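Local coordinates for gene 2 protein (Enterobacteria phage Sf6, PDB 5C12), which forms, through this nuclease domain of the large terminase subunit, the metal-dependent DNA-cutting part of a viral genome-packaging motor that probably also binds ATP, at residues A93-D106 and A119-S133. The protein carries 1 engineered substitution. Sequence-based numbering, arbitrary orientation.
Sequences AIEDGADHYLWDGD and AFSGKKITATMFKGS. With MG (magnesium ion), chain B.
With chi1 of W103 at 83°, CG between the backbone N and carbonyl carbon, the indole lies against M129, whose chi3 (-69°) brings CE to 3.4 Å from W103 CZ2. M129 CA stands 3.9 Å from the centroid of the six-membered ring of W103, close to the ring normal, a CH-pi contact. W103 NE1 is hydrogen-bonded to G109 O. Toward the strands' N-terminal ends, the edge of F120 meets the face of Y101 in a T-shaped pair (planes at 75°), while I125 CG2 covers the centre of one F120 face. The parallel backbones give hydrogen bonds in turn, from T126 N to D99 O through G105 N to F130 O. With helix 113-119 they form a beta-alpha-beta unit at the edge of the mixed sheet of an RNase H-like fold, 100-104 next to 47-52. T126 OG1 lies in plane at the edge of the H100 ring, hydrogen-bonded to H100 ND1 (2.7 Å). At the C-terminal end of strand 100-104, D104 OD2 binds magnesium (2.0 Å) in the nuclease active site near D52, and OD1 accepts from D106 N in an Asx turn. D106 OD1 pairs with K131 NZ in a salt bridge (2.8 Å), and OD2 accepts from S133 N and OG.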
# COMPACT_ATOMS: atom_id res chain seq x y z
N ALA A 93 -12.79 7.23 -0.30
CA ALA A 93 -12.90 6.36 0.86
C ALA A 93 -14.36 6.22 1.28
O ALA A 93 -14.84 5.13 1.62
CB ALA A 93 -12.04 6.89 2.01
N ILE A 94 -15.08 7.33 1.29
CA ILE A 94 -16.50 7.28 1.57
C ILE A 94 -17.24 6.42 0.53
O ILE A 94 -18.05 5.56 0.90
CB ILE A 94 -17.06 8.70 1.65
CG1 ILE A 94 -16.49 9.38 2.90
CG2 ILE A 94 -18.60 8.69 1.68
CD1 ILE A 94 -16.66 10.87 2.86
N GLU A 95 -16.97 6.65 -0.75
CA GLU A 95 -17.62 5.90 -1.83
C GLU A 95 -17.34 4.39 -1.70
O GLU A 95 -18.22 3.56 -1.99
CB GLU A 95 -17.12 6.43 -3.17
CG GLU A 95 -17.77 5.80 -4.38
CD GLU A 95 -17.36 6.46 -5.69
OE1 GLU A 95 -16.56 7.42 -5.66
OE2 GLU A 95 -17.83 6.01 -6.75
N ASP A 96 -16.15 4.05 -1.22
CA ASP A 96 -15.72 2.67 -1.10
C ASP A 96 -16.17 2.01 0.19
O ASP A 96 -15.91 0.82 0.40
CB ASP A 96 -14.19 2.58 -1.20
CG ASP A 96 -13.69 2.75 -2.63
OD1 ASP A 96 -14.48 2.51 -3.56
OD2 ASP A 96 -12.52 3.16 -2.81
N GLY A 97 -16.83 2.75 1.07
CA GLY A 97 -17.31 2.20 2.33
C GLY A 97 -16.17 1.85 3.26
O GLY A 97 -16.23 0.86 3.99
N ALA A 98 -15.10 2.64 3.23
CA ALA A 98 -13.95 2.39 4.08
C ALA A 98 -14.31 2.37 5.55
O ALA A 98 -15.09 3.19 6.02
CB ALA A 98 -12.85 3.41 3.82
N ASP A 99 -13.68 1.45 6.27
CA ASP A 99 -13.69 1.44 7.72
C ASP A 99 -12.48 2.20 8.25
O ASP A 99 -12.54 2.79 9.32
CB ASP A 99 -13.65 -0.01 8.23
CG ASP A 99 -14.87 -0.79 7.80
OD1 ASP A 99 -15.99 -0.42 8.20
OD2 ASP A 99 -14.74 -1.77 7.04
N HIS A 100 -11.39 2.18 7.50
CA HIS A 100 -10.13 2.79 7.91
C HIS A 100 -9.51 3.49 6.72
O HIS A 100 -9.44 2.93 5.63
CB HIS A 100 -9.17 1.71 8.41
CG HIS A 100 -9.75 0.85 9.48
ND1 HIS A 100 -9.93 1.29 10.77
CD2 HIS A 100 -10.19 -0.43 9.46
CE1 HIS A 100 -10.45 0.31 11.50
NE2 HIS A 100 -10.61 -0.74 10.73
N TYR A 101 -9.01 4.68 6.95
CA TYR A 101 -8.32 5.47 5.94
C TYR A 101 -6.97 5.87 6.50
O TYR A 101 -6.89 6.33 7.65
CB TYR A 101 -9.11 6.72 5.66
CG TYR A 101 -8.46 7.76 4.79
CD1 TYR A 101 -7.79 8.82 5.34
CD2 TYR A 101 -8.61 7.72 3.40
CE1 TYR A 101 -7.23 9.79 4.55
CE2 TYR A 101 -8.06 8.69 2.61
CZ TYR A 101 -7.36 9.73 3.19
OH TYR A 101 -6.82 10.75 2.44
N LEU A 102 -5.93 5.71 5.69
CA LEU A 102 -4.59 6.17 6.02
C LEU A 102 -4.10 7.14 4.97
O LEU A 102 -4.55 7.12 3.82
CB LEU A 102 -3.61 5.01 6.12
CG LEU A 102 -3.99 3.89 7.09
CD1 LEU A 102 -4.75 2.80 6.34
CD2 LEU A 102 -2.76 3.29 7.76
N TRP A 103 -3.17 8.02 5.35
CA TRP A 103 -2.51 8.84 4.36
C TRP A 103 -1.08 9.11 4.79
O TRP A 103 -0.78 9.06 5.99
CB TRP A 103 -3.26 10.15 4.13
CG TRP A 103 -2.95 11.23 5.13
CD1 TRP A 103 -2.10 12.28 4.95
CD2 TRP A 103 -3.51 11.38 6.44
NE1 TRP A 103 -2.07 13.06 6.08
CE2 TRP A 103 -2.92 12.52 7.01
CE3 TRP A 103 -4.42 10.64 7.20
CZ2 TRP A 103 -3.23 12.96 8.30
CZ3 TRP A 103 -4.70 11.06 8.48
CH2 TRP A 103 -4.12 12.21 9.02
N ASP A 104 -0.22 9.39 3.83
CA ASP A 104 1.18 9.66 4.09
C ASP A 104 1.33 11.06 4.66
O ASP A 104 1.06 12.05 4.00
CB ASP A 104 2.00 9.50 2.81
CG ASP A 104 3.46 9.83 2.98
OD1 ASP A 104 3.94 9.97 4.12
OD2 ASP A 104 4.14 9.98 1.95
N GLY A 105 1.76 11.11 5.92
CA GLY A 105 1.98 12.38 6.58
C GLY A 105 3.44 12.70 6.83
O GLY A 105 3.75 13.64 7.57
N ASP A 106 4.34 11.95 6.20
CA ASP A 106 5.77 12.10 6.46
C ASP A 106 6.32 13.33 5.75
O ASP A 106 7.42 13.79 6.06
CB ASP A 106 6.55 10.86 6.00
CG ASP A 106 7.45 10.28 7.07
OD1 ASP A 106 7.48 10.80 8.19
OD2 ASP A 106 8.12 9.26 6.78
N ALA A 119 -13.76 15.59 6.80
CA ALA A 119 -14.37 14.92 5.67
C ALA A 119 -15.18 13.71 6.12
O ALA A 119 -16.20 13.37 5.51
CB ALA A 119 -13.31 14.50 4.69
N PHE A 120 -14.73 13.09 7.20
CA PHE A 120 -15.34 11.87 7.72
C PHE A 120 -16.30 12.17 8.88
O PHE A 120 -16.78 11.24 9.51
CB PHE A 120 -14.25 10.90 8.19
CG PHE A 120 -13.34 10.39 7.09
CD1 PHE A 120 -13.80 10.19 5.79
CD2 PHE A 120 -12.02 10.10 7.37
CE1 PHE A 120 -12.95 9.71 4.81
CE2 PHE A 120 -11.17 9.60 6.38
CZ PHE A 120 -11.64 9.44 5.10
N SER A 121 -16.57 13.44 9.17
CA SER A 121 -17.46 13.79 10.28
C SER A 121 -18.81 13.08 10.11
O SER A 121 -19.38 13.06 9.02
CB SER A 121 -17.61 15.31 10.39
OG SER A 121 -18.33 15.85 9.31
N GLY A 122 -19.27 12.43 11.17
CA GLY A 122 -20.54 11.73 11.14
C GLY A 122 -20.50 10.35 10.53
O GLY A 122 -21.53 9.71 10.35
N LYS A 123 -19.31 9.88 10.19
CA LYS A 123 -19.17 8.58 9.56
C LYS A 123 -18.19 7.72 10.34
O LYS A 123 -17.25 8.22 10.96
CB LYS A 123 -18.68 8.75 8.13
CG LYS A 123 -19.61 9.59 7.29
CD LYS A 123 -19.05 9.83 5.90
CE LYS A 123 -20.11 10.41 4.97
NZ LYS A 123 -20.56 11.77 5.41
N LYS A 124 -18.41 6.41 10.30
CA LYS A 124 -17.59 5.50 11.06
C LYS A 124 -16.36 5.11 10.24
O LYS A 124 -16.22 3.97 9.78
CB LYS A 124 -18.39 4.25 11.44
CG LYS A 124 -17.83 3.50 12.64
CD LYS A 124 -18.94 3.08 13.60
CE LYS A 124 -19.59 4.28 14.26
NZ LYS A 124 -20.56 3.88 15.32
N ILE A 125 -15.47 6.09 10.05
CA ILE A 125 -14.22 5.88 9.32
C ILE A 125 -13.09 6.43 10.15
O ILE A 125 -13.11 7.62 10.53
CB ILE A 125 -14.22 6.61 7.97
CG1 ILE A 125 -15.48 6.26 7.19
CG2 ILE A 125 -12.95 6.29 7.20
CD1 ILE A 125 -15.61 6.95 5.88
N THR A 126 -12.14 5.57 10.49
CA THR A 126 -10.97 6.01 11.23
C THR A 126 -9.99 6.66 10.27
O THR A 126 -9.93 6.33 9.10
CB THR A 126 -10.27 4.87 11.95
OG1 THR A 126 -9.76 3.94 10.98
CG2 THR A 126 -11.22 4.17 12.89
N ALA A 127 -9.20 7.59 10.79
CA ALA A 127 -8.19 8.29 10.02
C ALA A 127 -6.86 8.14 10.73
O ALA A 127 -6.73 8.52 11.90
CB ALA A 127 -8.54 9.76 9.86
N THR A 128 -5.87 7.59 10.03
CA THR A 128 -4.55 7.31 10.60
C THR A 128 -3.46 7.92 9.74
O THR A 128 -3.45 7.69 8.51
CB THR A 128 -4.33 5.80 10.74
OG1 THR A 128 -5.30 5.28 11.64
CG2 THR A 128 -2.92 5.50 11.23
N MET A 129 -2.57 8.70 10.34
CA MET A 129 -1.47 9.27 9.60
C MET A 129 -0.38 8.22 9.56
O MET A 129 0.03 7.71 10.59
CB MET A 129 -0.93 10.55 10.25
CG MET A 129 0.38 11.01 9.59
SD MET A 129 1.05 12.53 10.29
CE MET A 129 -0.22 13.52 9.68
N PHE A 130 0.07 7.89 8.36
CA PHE A 130 1.16 6.95 8.16
C PHE A 130 2.45 7.70 7.96
O PHE A 130 2.50 8.62 7.15
CB PHE A 130 0.84 6.11 6.92
CG PHE A 130 1.85 5.03 6.63
CD1 PHE A 130 3.01 5.31 5.93
CD2 PHE A 130 1.61 3.73 7.04
CE1 PHE A 130 3.91 4.30 5.64
CE2 PHE A 130 2.52 2.72 6.77
CZ PHE A 130 3.66 3.03 6.09
N LYS A 131 3.47 7.32 8.73
CA LYS A 131 4.80 7.90 8.58
C LYS A 131 5.80 6.76 8.40
O LYS A 131 6.17 6.08 9.35
CB LYS A 131 5.17 8.74 9.81
CG LYS A 131 4.31 10.01 9.99
CD LYS A 131 4.59 10.72 11.31
CE LYS A 131 6.04 11.16 11.42
NZ LYS A 131 6.39 12.18 10.40
N GLY A 132 6.22 6.60 7.15
CA GLY A 132 7.04 5.49 6.73
C GLY A 132 8.39 5.45 7.41
O GLY A 132 9.01 4.39 7.48
N SER A 133 8.85 6.61 7.88
CA SER A 133 10.15 6.72 8.51
C SER A 133 10.15 6.27 9.96
O SER A 133 11.22 6.11 10.55
CB SER A 133 10.65 8.16 8.44
OG SER A 133 9.77 9.03 9.12
MG MG B . 4.43 9.86 -0.05
O HOH W 1 -16.74 1.32 10.07
O HOH W 2 -14.01 2.12 11.64
O HOH W 3 -7.31 4.48 9.96
O HOH W 4 5.38 7.83 4.75
O HOH W 5 4.86 14.42 9.64
O HOH W 6 4.60 7.96 0.13
O HOH W 7 4.59 10.30 -1.67